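Local coordinates for glutathione S-transferase delta (Bombyx mori, PDB 3VK9), which probably catalyses the conjugation of glutathione to electrophilic substrates, working as a homodimeric delta-class glutathione transferase, at residues A163-L168 against K182-T187; D96-F101 against K147-P152; Y78-G81 against P86-P89; L57-L62 against I71-N76. One frame throughout, in Å; residues are numbered along the deposited sequence.

Contact 1: A163-L168 against K182-T187; sequences ASVSSL and KRWYET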
loop_
_atom_site.group_PDB
_atom_site.type_symbol
_atom_site.label_atom_id
_atom_site.label_comp_id
_atom_site.label_asym_id
_atom_site.label_seq_id
_atom_site.Cartn_x
_atom_site.Cartn_y
_atom_site.Cartn_z
ATOM N N ALA A 163 -1.164 13.785 -5.494
ATOM C CA ALA A 163 -1.321 14.315 -4.145
ATOM C C ALA A 163 -0.029 14.123 -3.348
ATOM O O ALA A 163 0.394 15.017 -2.604
ATOM C CB ALA A 163 -2.500 13.669 -3.427
ATOM N N SER A 164 0.601 12.963 -3.514
ATOM C CA SER A 164 1.911 12.714 -2.890
ATOM C C SER A 164 3.019 13.603 -3.478
ATOM O O SER A 164 3.632 14.399 -2.760
ATOM C CB SER A 164 2.295 11.243 -3.034
ATOM O OG SER A 164 1.346 10.424 -2.387
ATOM N N VAL A 165 3.260 13.469 -4.782
ATOM C CA VAL A 165 4.314 14.233 -5.471
ATOM C C VAL A 165 4.230 15.742 -5.259
ATOM O O VAL A 165 5.249 16.397 -5.013
ATOM C CB VAL A 165 4.362 13.962 -6.998
ATOM C CG1 VAL A 165 5.384 14.884 -7.658
ATOM C CG2 VAL A 165 4.692 12.486 -7.295
ATOM N N SER A 166 3.025 16.300 -5.348
ATOM C CA SER A 166 2.866 17.731 -5.082
ATOM C C SER A 166 3.358 18.126 -3.676
ATOM O O SER A 166 3.985 19.174 -3.502
ATOM C CB SER A 166 1.417 18.197 -5.343
ATOM O OG SER A 166 0.485 17.660 -4.405
ATOM N N SER A 167 3.098 17.283 -2.676
ATOM C CA SER A 167 3.568 17.571 -1.322
ATOM C C SER A 167 5.084 17.844 -1.257
ATOM O O SER A 167 5.553 18.518 -0.342
ATOM C CB SER A 167 3.204 16.437 -0.360
ATOM O OG SER A 167 1.857 16.062 -0.517
ATOM N N LEU A 168 5.841 17.326 -2.226
ATOM C CA LEU A 168 7.292 17.531 -2.260
ATOM C C LEU A 168 7.676 18.998 -2.468
ATOM O O LEU A 168 8.811 19.385 -2.207
ATOM C CB LEU A 168 7.937 16.689 -3.377
ATOM C CG LEU A 168 8.372 15.255 -3.074
ATOM C CD1 LEU A 168 7.202 14.459 -2.527
ATOM C CD2 LEU A 168 8.934 14.583 -4.331
ATOM N N LYS A 182 7.892 15.869 -14.685
ATOM C CA LYS A 182 7.498 17.269 -14.890
ATOM C C LYS A 182 6.340 17.361 -15.892
ATOM O O LYS A 182 5.350 18.045 -15.636
ATOM C CB LYS A 182 8.701 18.086 -15.360
ATOM C CG LYS A 182 8.433 19.591 -15.583
ATOM C CD LYS A 182 9.687 20.271 -16.099
ATOM C CE LYS A 182 9.446 21.726 -16.463
ATOM N NZ LYS A 182 10.737 22.471 -16.519
ATOM N N ARG A 183 6.465 16.656 -17.022
ATOM C CA ARG A 183 5.431 16.631 -18.062
ATOM C C ARG A 183 4.095 16.117 -17.511
ATOM O O ARG A 183 3.050 16.757 -17.647
ATOM C CB ARG A 183 5.883 15.762 -19.245
ATOM C CG ARG A 183 4.799 15.550 -20.284
ATOM C CD ARG A 183 5.250 14.691 -21.479
ATOM N NE ARG A 183 5.983 13.467 -21.122
ATOM C CZ ARG A 183 5.444 12.373 -20.581
ATOM N NH1 ARG A 183 4.151 12.331 -20.277
ATOM N NH2 ARG A 183 6.206 11.318 -20.318
ATOM N N TRP A 184 4.146 14.954 -16.886
ATOM C CA TRP A 184 2.969 14.349 -16.250
ATOM C C TRP A 184 2.320 15.266 -15.196
ATOM O O TRP A 184 1.104 15.467 -15.193
ATOM C CB TRP A 184 3.369 12.991 -15.660
ATOM C CG TRP A 184 2.414 12.426 -14.664
ATOM C CD1 TRP A 184 1.308 11.663 -14.924
ATOM C CD2 TRP A 184 2.483 12.569 -13.247
ATOM N NE1 TRP A 184 0.685 11.323 -13.745
ATOM C CE2 TRP A 184 1.387 11.864 -12.700
ATOM C CE3 TRP A 184 3.367 13.220 -12.380
ATOM C CZ2 TRP A 184 1.147 11.801 -11.320
ATOM C CZ3 TRP A 184 3.137 13.151 -11.016
ATOM C CH2 TRP A 184 2.031 12.450 -10.497
ATOM N N TYR A 185 3.133 15.820 -14.301
ATOM C CA TYR A 185 2.645 16.765 -13.300
ATOM C C TYR A 185 1.754 17.823 -13.946
ATOM O O TYR A 185 0.611 18.044 -13.520
ATOM C CB TYR A 185 3.836 17.444 -12.624
ATOM C CG TYR A 185 3.543 18.144 -11.304
ATOM C CD1 TYR A 185 2.990 17.445 -10.221
ATOM C CD2 TYR A 185 3.890 19.487 -11.113
ATOM C CE1 TYR A 185 2.748 18.080 -9.004
ATOM C CE2 TYR A 185 3.652 20.134 -9.885
ATOM C CZ TYR A 185 3.081 19.424 -8.843
ATOM O OH TYR A 185 2.844 20.045 -7.642
ATOM N N GLU A 186 2.282 18.475 -14.979
ATOM C CA GLU A 186 1.534 19.502 -15.688
ATOM C C GLU A 186 0.254 18.969 -16.325
ATOM O O GLU A 186 -0.790 19.600 -16.239
ATOM C CB GLU A 186 2.395 20.167 -16.764
ATOM C CG GLU A 186 1.634 21.244 -17.514
ATOM C CD GLU A 186 2.420 21.849 -18.650
ATOM O OE1 GLU A 186 3.400 21.221 -19.110
ATOM O OE2 GLU A 186 2.042 22.949 -19.092
ATOM N N THR A 187 0.342 17.811 -16.970
ATOM C CA THR A 187 -0.822 17.214 -17.612
ATOM C C THR A 187 -1.946 16.974 -16.600
ATOM O O THR A 187 -3.109 17.290 -16.842
ATOM C CB THR A 187 -0.479 15.843 -18.272
ATOM O OG1 THR A 187 0.542 16.011 -19.263
ATOM C CG2 THR A 187 -1.722 15.226 -18.921
#
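Tyr185 reaches from helix 179-191 to Val165 and Ser166, its CB bond directed at helix 156-167 and CG anti to the backbone N (chi1 -163°). Beyond CB the ring runs past Val165, whose CG1 is 4.3 Å from Tyr185 CD1 and meets the ring obliquely. One atom further along, Tyr185 CE1 lies 3.9 Å from Ser166 CB. The hydroxyl end is closest: Tyr185 OH sits 3.3 Å from Ser166 CB, which lies in the ring plane at its edge. This is packing against a methylene, since Tyr185 OH is hydrogen-bonded to Glu169, and Ser166 OG is bonded to the carbonyl of Ile162. The second methyl of Val165 serves Trp184, with Val165 CG2 4.1 Å from Trp184 CZ3, so one valine divides its two methyls between two aromatic side chains. A leucine in place of Tyr185 would probably leave Glu169 without this hydroxyl partner and Ser166 CB without the ring edge that covers it. The two helix segments cross at 114° with axes 11.5 Å apart, a gap bridged by aromatic rings; helix 89-119 packs on Val165 through Leu106, and helix 195-213 on Ser166 through Leu203.

Contact 2: D96-F101 against K147-P152; sequences DQRLYF and KYVAGP
The carbonyl oxygen of Val149 is gripped by the side chain of Arg98, whose NE donates to Val149 O over 2.9 Å with an N-H...O angle of 159°. The oxygen lies at the edge of the guanidinium, near its plane, while the nitrogen is tilted somewhat from the plane of the carbonyl. A water also sits at the guanidinium edge, taking a bond from Arg98 NH2 at 2.8 Å, and it is close enough to Val149 O to offer a second, longer bond. These edge partners favour one rotation of the flat group, and Phe142 adds a cation-pi contact with it. The chain of Arg98 is bent at chi2 (-60°), which lays its aliphatic part against the loop before the guanidinium turns to the carbonyl: Arg98 CG is 3.8 Å from Ala150 CB, and Arg98 CD is 4.1 Å from Val149 CG2. A leucine in place of Arg98 would probably leave the buried Val149 carbonyl without its charged donor and Phe142 without its cation. Val149 N is in turn bonded to Asp158, in a Thr-Val-Ala-Asp sequence (155-158) consistent with the N-capping box familiar at this helix in glutathione transferases. The loop 147-152 is thus held between helix 89-119, which supplies Arg98, and helices 156-167 and 179-191, whose Leu161 and Trp184 pack on Val149.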
loop_
_atom_site.group_PDB
_atom_site.type_symbol
_atom_site.label_atom_id
_atom_site.label_comp_id
_atom_site.label_asym_id
_atom_site.label_seq_id
_atom_site.Cartn_x
_atom_site.Cartn_y
_atom_site.Cartn_z
ATOM N N ASP A 96 -3.597 -0.530 -9.749
ATOM C CA ASP A 96 -3.274 -1.055 -8.416
ATOM C C ASP A 96 -1.756 -1.038 -8.139
ATOM O O ASP A 96 -1.314 -0.609 -7.066
ATOM C CB ASP A 96 -3.830 -2.489 -8.232
ATOM C CG ASP A 96 -5.353 -2.524 -8.135
ATOM O OD1 ASP A 96 -5.956 -1.541 -7.664
ATOM O OD2 ASP A 96 -5.949 -3.549 -8.512
ATOM N N GLN A 97 -0.960 -1.524 -9.091
ATOM C CA GLN A 97 0.493 -1.498 -8.917
ATOM C C GLN A 97 0.972 -0.096 -8.571
ATOM O O GLN A 97 1.750 0.084 -7.632
ATOM C CB GLN A 97 1.255 -1.984 -10.159
ATOM C CG GLN A 97 2.739 -1.707 -10.026
ATOM C CD GLN A 97 3.572 -2.364 -11.089
ATOM O OE1 GLN A 97 3.060 -3.087 -11.939
ATOM N NE2 GLN A 97 4.867 -2.109 -11.056
ATOM N N ARG A 98 0.505 0.896 -9.326
ATOM C CA ARG A 98 0.953 2.270 -9.094
ATOM C C ARG A 98 0.494 2.769 -7.721
ATOM O O ARG A 98 1.208 3.531 -7.073
ATOM C CB ARG A 98 0.487 3.228 -10.208
ATOM C CG ARG A 98 0.996 2.875 -11.604
ATOM C CD ARG A 98 2.519 2.882 -11.689
ATOM N NE ARG A 98 2.959 2.789 -13.077
ATOM C CZ ARG A 98 3.765 1.848 -13.549
ATOM N NH1 ARG A 98 4.266 0.927 -12.745
ATOM N NH2 ARG A 98 4.087 1.843 -14.831
ATOM N N LEU A 99 -0.691 2.339 -7.281
ATOM C CA LEU A 99 -1.170 2.708 -5.946
ATOM C C LEU A 99 -0.257 2.157 -4.841
ATOM O O LEU A 99 0.072 2.873 -3.894
ATOM C CB LEU A 99 -2.636 2.292 -5.736
ATOM C CG LEU A 99 -3.684 3.088 -6.538
ATOM C CD1 LEU A 99 -5.074 2.430 -6.437
ATOM C CD2 LEU A 99 -3.718 4.558 -6.103
ATOM N N TYR A 100 0.167 0.898 -4.977
ATOM C CA TYR A 100 1.087 0.303 -4.012
ATOM C C TYR A 100 2.489 0.921 -4.068
ATOM O O TYR A 100 3.146 1.084 -3.038
ATOM C CB TYR A 100 1.101 -1.220 -4.139
ATOM C CG TYR A 100 -0.174 -1.791 -3.598
ATOM C CD1 TYR A 100 -0.381 -1.848 -2.218
ATOM C CD2 TYR A 100 -1.198 -2.217 -4.446
ATOM C CE1 TYR A 100 -1.539 -2.339 -1.688
ATOM C CE2 TYR A 100 -2.392 -2.716 -3.915
ATOM C CZ TYR A 100 -2.541 -2.771 -2.530
ATOM O OH TYR A 100 -3.682 -3.242 -1.950
ATOM N N PHE A 101 2.917 1.303 -5.263
ATOM C CA PHE A 101 4.149 2.075 -5.427
ATOM C C PHE A 101 4.052 3.392 -4.653
ATOM O O PHE A 101 4.985 3.799 -3.965
ATOM C CB PHE A 101 4.387 2.360 -6.909
ATOM C CG PHE A 101 5.455 3.387 -7.168
ATOM C CD1 PHE A 101 6.813 3.059 -7.034
ATOM C CD2 PHE A 101 5.113 4.670 -7.591
ATOM C CE1 PHE A 101 7.805 4.004 -7.296
ATOM C CE2 PHE A 101 6.097 5.626 -7.845
ATOM C CZ PHE A 101 7.449 5.286 -7.692
ATOM N N LYS A 147 1.495 9.341 -21.315
ATOM C CA LYS A 147 0.799 10.540 -20.850
ATOM C C LYS A 147 0.466 10.473 -19.365
ATOM O O LYS A 147 0.622 11.452 -18.637
ATOM C CB LYS A 147 -0.506 10.710 -21.630
ATOM C CG LYS A 147 -1.194 12.061 -21.451
ATOM C CD LYS A 147 -2.504 12.065 -22.240
ATOM C CE LYS A 147 -2.904 13.435 -22.761
ATOM N NZ LYS A 147 -3.270 14.376 -21.685
ATOM N N TYR A 148 -0.030 9.316 -18.933
ATOM C CA TYR A 148 -0.432 9.115 -17.548
ATOM C C TYR A 148 0.330 7.939 -16.968
ATOM O O TYR A 148 1.028 7.226 -17.681
ATOM C CB TYR A 148 -1.946 8.876 -17.459
ATOM C CG TYR A 148 -2.787 10.080 -17.831
ATOM C CD1 TYR A 148 -2.875 11.175 -16.974
ATOM C CD2 TYR A 148 -3.489 10.130 -19.034
ATOM C CE1 TYR A 148 -3.641 12.282 -17.298
ATOM C CE2 TYR A 148 -4.273 11.246 -19.375
ATOM C CZ TYR A 148 -4.337 12.321 -18.495
ATOM O OH TYR A 148 -5.096 13.441 -18.789
ATOM N N VAL A 149 0.180 7.725 -15.670
ATOM C CA VAL A 149 1.070 6.826 -14.952
ATOM C C VAL A 149 0.621 5.364 -15.058
ATOM O O VAL A 149 1.406 4.445 -14.834
ATOM C CB VAL A 149 1.226 7.273 -13.468
ATOM C CG1 VAL A 149 0.049 6.784 -12.624
ATOM C CG2 VAL A 149 2.555 6.797 -12.892
ATOM N N ALA A 150 -0.640 5.146 -15.410
ATOM C CA ALA A 150 -1.155 3.778 -15.482
ATOM C C ALA A 150 -2.115 3.621 -16.658
ATOM O O ALA A 150 -3.304 3.314 -16.500
ATOM C CB ALA A 150 -1.819 3.385 -14.173
ATOM N N GLY A 151 -1.587 3.843 -17.847
ATOM C CA GLY A 151 -2.380 3.652 -19.039
ATOM C C GLY A 151 -2.641 4.964 -19.739
ATOM O O GLY A 151 -2.137 6.010 -19.324
ATOM N N PRO A 152 -3.436 4.910 -20.810
ATOM C CA PRO A 152 -3.701 6.080 -21.648
ATOM C C PRO A 152 -4.656 7.103 -21.018
ATOM O O PRO A 152 -4.690 8.230 -21.481
ATOM C CB PRO A 152 -4.315 5.464 -22.914
ATOM C CG PRO A 152 -4.924 4.176 -22.451
ATOM C CD PRO A 152 -3.991 3.669 -21.391
HETATM O O HOH W 1 3.432 3.237 -17.127
#

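Contact 3: Y78-G81 against P86-P89; sequences YAKG and PEDP
Lys80 and Glu87 meet through their charged ends, the ammonium lying almost evenly between the two carboxylate oxygens: Lys80 NZ is 3.0 Å from Glu87 OE2 in a salt bridge and 3.1 Å from Glu87 OE1 in a weak hydrogen bond. The side chains cross at about a right angle, and the tight part of the contact is where the carboxylate lies across the lysine chain. Glu87 OE2 is 3.0 Å from Lys80 CE and 3.2 Å from Lys80 CG, so the oxygen sits against the chain as well as its charged end. It is the last bend of the lysine, at chi4 (-58°), that brings NZ back beside the oxygens instead of letting the chain run past them. The carboxylate reaches this place on an arm extended through chi2 (-178°).

Packing is looser toward Gly81, where the same Glu87 OE1 that takes the weak bond from Lys80 NZ stands 3.7 Å from Gly81 CA. Gly81 has a positive phi (96°) that by itself favours glycine. Lys80 and Gly81 are exposed and touch a crystal neighbour, and Lys80 was modelled in two conformers, so the ion pair may be only one of several states at the surface. The other segment is tied more firmly: the carbonyl of Pro86 accepts a bond from Arg92, and Pro89 packs on Tyr73 of the second subunit. Asp88 is the N-cap of helix 89-119, its OD2 bonded to the backbone N of Ala91. The arrangement belongs to the linker that, in glutathione transferases, joins the thioredoxin-like domain to the all-helical one.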
loop_
_atom_site.group_PDB
_atom_site.type_symbol
_atom_site.label_atom_id
_atom_site.label_comp_id
_atom_site.label_asym_id
_atom_site.label_seq_id
_atom_site.Cartn_x
_atom_site.Cartn_y
_atom_site.Cartn_z
ATOM N N TYR A 78 -19.868 4.019 -7.457
ATOM C CA TYR A 78 -20.669 5.012 -8.185
ATOM C C TYR A 78 -20.477 5.001 -9.711
ATOM O O TYR A 78 -21.339 5.466 -10.445
ATOM C CB TYR A 78 -20.365 6.425 -7.657
ATOM C CG TYR A 78 -20.871 6.686 -6.259
ATOM C CD1 TYR A 78 -22.238 6.872 -6.011
ATOM C CD2 TYR A 78 -19.993 6.744 -5.189
ATOM C CE1 TYR A 78 -22.696 7.120 -4.751
ATOM C CE2 TYR A 78 -20.444 6.976 -3.917
ATOM C CZ TYR A 78 -21.793 7.170 -3.703
ATOM O OH TYR A 78 -22.232 7.401 -2.432
ATOM N N ALA A 79 -19.347 4.484 -10.181
ATOM C CA ALA A 79 -19.036 4.545 -11.611
ATOM C C ALA A 79 -18.314 3.306 -12.112
ATOM O O ALA A 79 -17.275 3.400 -12.764
ATOM C CB ALA A 79 -18.228 5.799 -11.933
ATOM N N LYS A 80 -18.873 2.144 -11.780
ATOM C CA LYS A 80 -18.336 0.869 -12.235
ATOM C C LYS A 80 -18.126 0.926 -13.748
ATOM O O LYS A 80 -19.041 1.249 -14.498
ATOM C CB LYS A 80 -19.283 -0.279 -11.864
ATOM C CG LYS A 80 -18.928 -1.606 -12.514
ATOM C CD LYS A 80 -20.052 -2.622 -12.364
ATOM C CE LYS A 80 -19.809 -3.854 -13.237
ATOM N NZ LYS A 80 -19.683 -3.510 -14.688
ATOM N N GLY A 81 -16.903 0.642 -14.187
ATOM C CA GLY A 81 -16.568 0.713 -15.600
ATOM C C GLY A 81 -15.921 2.015 -16.052
ATOM O O GLY A 81 -15.664 2.201 -17.243
ATOM N N PRO A 86 -10.377 1.190 -14.535
ATOM C CA PRO A 86 -10.919 0.256 -15.532
ATOM C C PRO A 86 -11.047 -1.166 -14.977
ATOM O O PRO A 86 -10.197 -1.593 -14.194
ATOM C CB PRO A 86 -9.886 0.319 -16.670
ATOM C CG PRO A 86 -8.639 0.823 -16.023
ATOM C CD PRO A 86 -9.106 1.791 -14.976
ATOM N N GLU A 87 -12.101 -1.871 -15.381
ATOM C CA GLU A 87 -12.357 -3.245 -14.941
ATOM C C GLU A 87 -11.466 -4.309 -15.605
ATOM O O GLU A 87 -11.273 -5.407 -15.051
ATOM C CB GLU A 87 -13.821 -3.601 -15.183
ATOM C CG GLU A 87 -14.805 -2.785 -14.355
ATOM C CD GLU A 87 -16.240 -3.204 -14.596
ATOM O OE1 GLU A 87 -16.756 -2.952 -15.708
ATOM O OE2 GLU A 87 -16.840 -3.803 -13.679
ATOM N N ASP A 88 -10.954 -4.023 -16.799
ATOM C CA ASP A 88 -10.060 -4.983 -17.425
ATOM C C ASP A 88 -8.944 -5.326 -16.448
ATOM O O ASP A 88 -8.255 -4.435 -15.964
ATOM C CB ASP A 88 -9.433 -4.445 -18.701
ATOM C CG ASP A 88 -8.372 -5.383 -19.249
ATOM O OD1 ASP A 88 -8.741 -6.381 -19.885
ATOM O OD2 ASP A 88 -7.172 -5.137 -19.029
ATOM N N PRO A 89 -8.759 -6.622 -16.168
ATOM C CA PRO A 89 -7.754 -7.061 -15.185
ATOM C C PRO A 89 -6.343 -6.499 -15.420
ATOM O O PRO A 89 -5.774 -5.934 -14.487
ATOM C CB PRO A 89 -7.774 -8.583 -15.318
ATOM C CG PRO A 89 -9.185 -8.873 -15.706
ATOM C CD PRO A 89 -9.576 -7.751 -16.658
#

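Contact 4: L57-L62 against I71-N76; sequences LVDDGL and ITYLVN
Tyr73 points its ring from helix 67-78 into the hairpin that contains Leu57, Asp59 and Leu62, and each of the three meets it differently. Leu62 comes from the opposite direction and covers one face, its CD2 4.1 Å from Tyr73 CZ and offset toward the rim. The side chains of Leu57 and Tyr73 cross at about a right angle, Leu57 CD1 coming obliquely to Tyr73 CE2 at 4.0 Å. Asp59 takes the edge: OD2 lies in the ring plane beside the hydroxyl, and the carboxylate plane is turned 64° from that of the ring. Tyr73 has CG anti to the backbone N (chi1 172°), which carries the ring outward from the helix until its hydroxyl stands by the aspartate.

Asp59 and Leu62 are the two ends of a tight turn. This type II' turn joins the last two strands of the sheet, with Asp59 N donating to Leu62 O at 2.7 Å and Leu62 N to Asp59 O at 3.0 Å. The turn thereby brings the carboxylate of Asp59 and the methyl of Leu62 to the same tyrosine.

Tyr73 OH donates to Asp59 OD2 across a very short 2.4 Å, a length best treated with caution. Asp59 OD2 also forms salt bridges with Lys77 and with Lys90 of the second subunit, and that same Lys90 is hydrogen-bonded to Tyr73 OH. Two ammonium groups beside this buried carboxylate would probably stabilise its negative charge, and the tyrosine-aspartate pair thus becomes part of an ionic network spanning the dimer interface.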
loop_
_atom_site.group_PDB
_atom_site.type_symbol
_atom_site.label_atom_id
_atom_site.label_comp_id
_atom_site.label_asym_id
_atom_site.label_seq_id
_atom_site.Cartn_x
_atom_site.Cartn_y
_atom_site.Cartn_z
ATOM N N LEU A 57 -13.612 7.735 5.521
ATOM C CA LEU A 57 -14.850 7.757 4.756
ATOM C C LEU A 57 -15.903 6.975 5.558
ATOM O O LEU A 57 -15.642 5.852 5.968
ATOM C CB LEU A 57 -14.584 7.075 3.408
ATOM C CG LEU A 57 -15.625 7.067 2.273
ATOM C CD1 LEU A 57 -16.705 6.019 2.454
ATOM C CD2 LEU A 57 -16.204 8.449 2.073
ATOM N N VAL A 58 -17.071 7.561 5.810
ATOM C CA VAL A 58 -18.121 6.831 6.531
ATOM C C VAL A 58 -19.388 6.756 5.701
ATOM O O VAL A 58 -20.040 7.770 5.423
ATOM C CB VAL A 58 -18.434 7.435 7.912
ATOM C CG1 VAL A 58 -19.498 6.601 8.631
ATOM C CG2 VAL A 58 -17.167 7.510 8.742
ATOM N N ASP A 59 -19.730 5.532 5.310
ATOM C CA ASP A 59 -20.813 5.293 4.376
ATOM C C ASP A 59 -21.802 4.341 5.049
ATOM O O ASP A 59 -21.712 3.125 4.896
ATOM C CB ASP A 59 -20.252 4.699 3.084
ATOM C CG ASP A 59 -21.298 4.556 2.004
ATOM O OD1 ASP A 59 -22.464 4.879 2.277
ATOM O OD2 ASP A 59 -20.963 4.107 0.886
ATOM N N ASP A 60 -22.737 4.916 5.801
ATOM C CA ASP A 60 -23.605 4.149 6.685
ATOM C C ASP A 60 -22.787 3.278 7.637
ATOM O O ASP A 60 -22.023 3.788 8.462
ATOM C CB ASP A 60 -24.588 3.301 5.877
ATOM C CG ASP A 60 -25.476 4.144 4.978
ATOM O OD1 ASP A 60 -25.466 5.388 5.130
ATOM O OD2 ASP A 60 -26.188 3.566 4.126
ATOM N N GLY A 61 -22.944 1.965 7.516
ATOM C CA GLY A 61 -22.252 1.041 8.395
ATOM C C GLY A 61 -20.770 0.876 8.099
ATOM O O GLY A 61 -20.045 0.278 8.895
ATOM N N LEU A 62 -20.309 1.400 6.965
ATOM C CA LEU A 62 -18.923 1.197 6.559
ATOM C C LEU A 62 -18.015 2.394 6.850
ATOM O O LEU A 62 -18.233 3.511 6.371
ATOM C CB LEU A 62 -18.820 0.820 5.080
ATOM C CG LEU A 62 -17.397 0.471 4.623
ATOM C CD1 LEU A 62 -17.035 -0.965 5.001
ATOM C CD2 LEU A 62 -17.186 0.703 3.125
ATOM N N ILE A 71 -10.558 5.641 -2.662
ATOM C CA ILE A 71 -10.683 6.132 -4.031
ATOM C C ILE A 71 -11.138 5.030 -4.985
ATOM O O ILE A 71 -11.920 5.284 -5.899
ATOM C CB ILE A 71 -9.393 6.847 -4.554
ATOM C CG1 ILE A 71 -8.230 5.858 -4.688
ATOM C CG2 ILE A 71 -9.027 8.024 -3.640
ATOM C CD1 ILE A 71 -6.867 6.499 -4.960
ATOM N N THR A 72 -10.665 3.809 -4.782
ATOM C CA THR A 72 -11.138 2.727 -5.643
ATOM C C THR A 72 -12.573 2.370 -5.252
ATOM O O THR A 72 -13.386 2.053 -6.120
ATOM C CB THR A 72 -10.220 1.500 -5.629
ATOM O OG1 THR A 72 -10.167 0.936 -4.310
ATOM C CG2 THR A 72 -8.790 1.869 -6.095
ATOM N N TYR A 73 -12.895 2.448 -3.956
ATOM C CA TYR A 73 -14.279 2.233 -3.512
ATOM C C TYR A 73 -15.300 3.197 -4.156
ATOM O O TYR A 73 -16.381 2.783 -4.555
ATOM C CB TYR A 73 -14.395 2.356 -1.994
ATOM C CG TYR A 73 -15.828 2.330 -1.475
ATOM C CD1 TYR A 73 -16.582 1.151 -1.501
ATOM C CD2 TYR A 73 -16.425 3.475 -0.932
ATOM C CE1 TYR A 73 -17.881 1.102 -1.000
ATOM C CE2 TYR A 73 -17.759 3.437 -0.423
ATOM C CZ TYR A 73 -18.468 2.247 -0.467
ATOM O OH TYR A 73 -19.757 2.168 0.021
ATOM N N LEU A 74 -14.950 4.479 -4.237
ATOM C CA LEU A 74 -15.813 5.491 -4.857
ATOM C C LEU A 74 -16.143 5.175 -6.314
ATOM O O LEU A 74 -17.290 5.338 -6.748
ATOM C CB LEU A 74 -15.194 6.897 -4.739
ATOM C CG LEU A 74 -15.071 7.416 -3.297
ATOM C CD1 LEU A 74 -14.355 8.760 -3.259
ATOM C CD2 LEU A 74 -16.437 7.512 -2.616
ATOM N N VAL A 75 -15.136 4.724 -7.065
ATOM C CA VAL A 75 -15.350 4.311 -8.439
ATOM C C VAL A 75 -16.175 3.025 -8.515
ATOM O O VAL A 75 -17.127 2.965 -9.284
ATOM C CB VAL A 75 -14.014 4.126 -9.218
ATOM C CG1 VAL A 75 -14.295 3.727 -10.638
ATOM C CG2 VAL A 75 -13.179 5.386 -9.168
ATOM N N ASN A 76 -15.812 2.014 -7.716
ATOM C CA ASN A 76 -16.492 0.714 -7.734
ATOM C C ASN A 76 -17.962 0.877 -7.405
ATOM O O ASN A 76 -18.821 0.199 -7.975
ATOM C CB ASN A 76 -15.869 -0.285 -6.731
ATOM C CG ASN A 76 -14.471 -0.752 -7.139
ATOM O OD1 ASN A 76 -14.088 -0.679 -8.315
ATOM N ND2 ASN A 76 -13.700 -1.251 -6.155
#

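Along the chain the contacts open and close in the order 4, 3, 2, 1, none nested in another. Contact 4 joins the edge of the sheet to helix 67-78 in the N-terminal domain; contact 3, its centre about 15 Å from that of contact 4, lies in the loop leading to helix 89-119. Contacts 4 and 2 have centres about 21 Å apart yet touch, Leu99 packing on Ile71 and Thr72, and both touch the second subunit, as does Pro89 of contact 3. Contact 1 has its centre about 13 Å from that of contact 2, which it touches through Lys147 and Tyr148. Contacts 4, 2 and 1 thus run continuously from the sheet, past the subunit interface, into the helical domain, with contact 3 at the surface between domains.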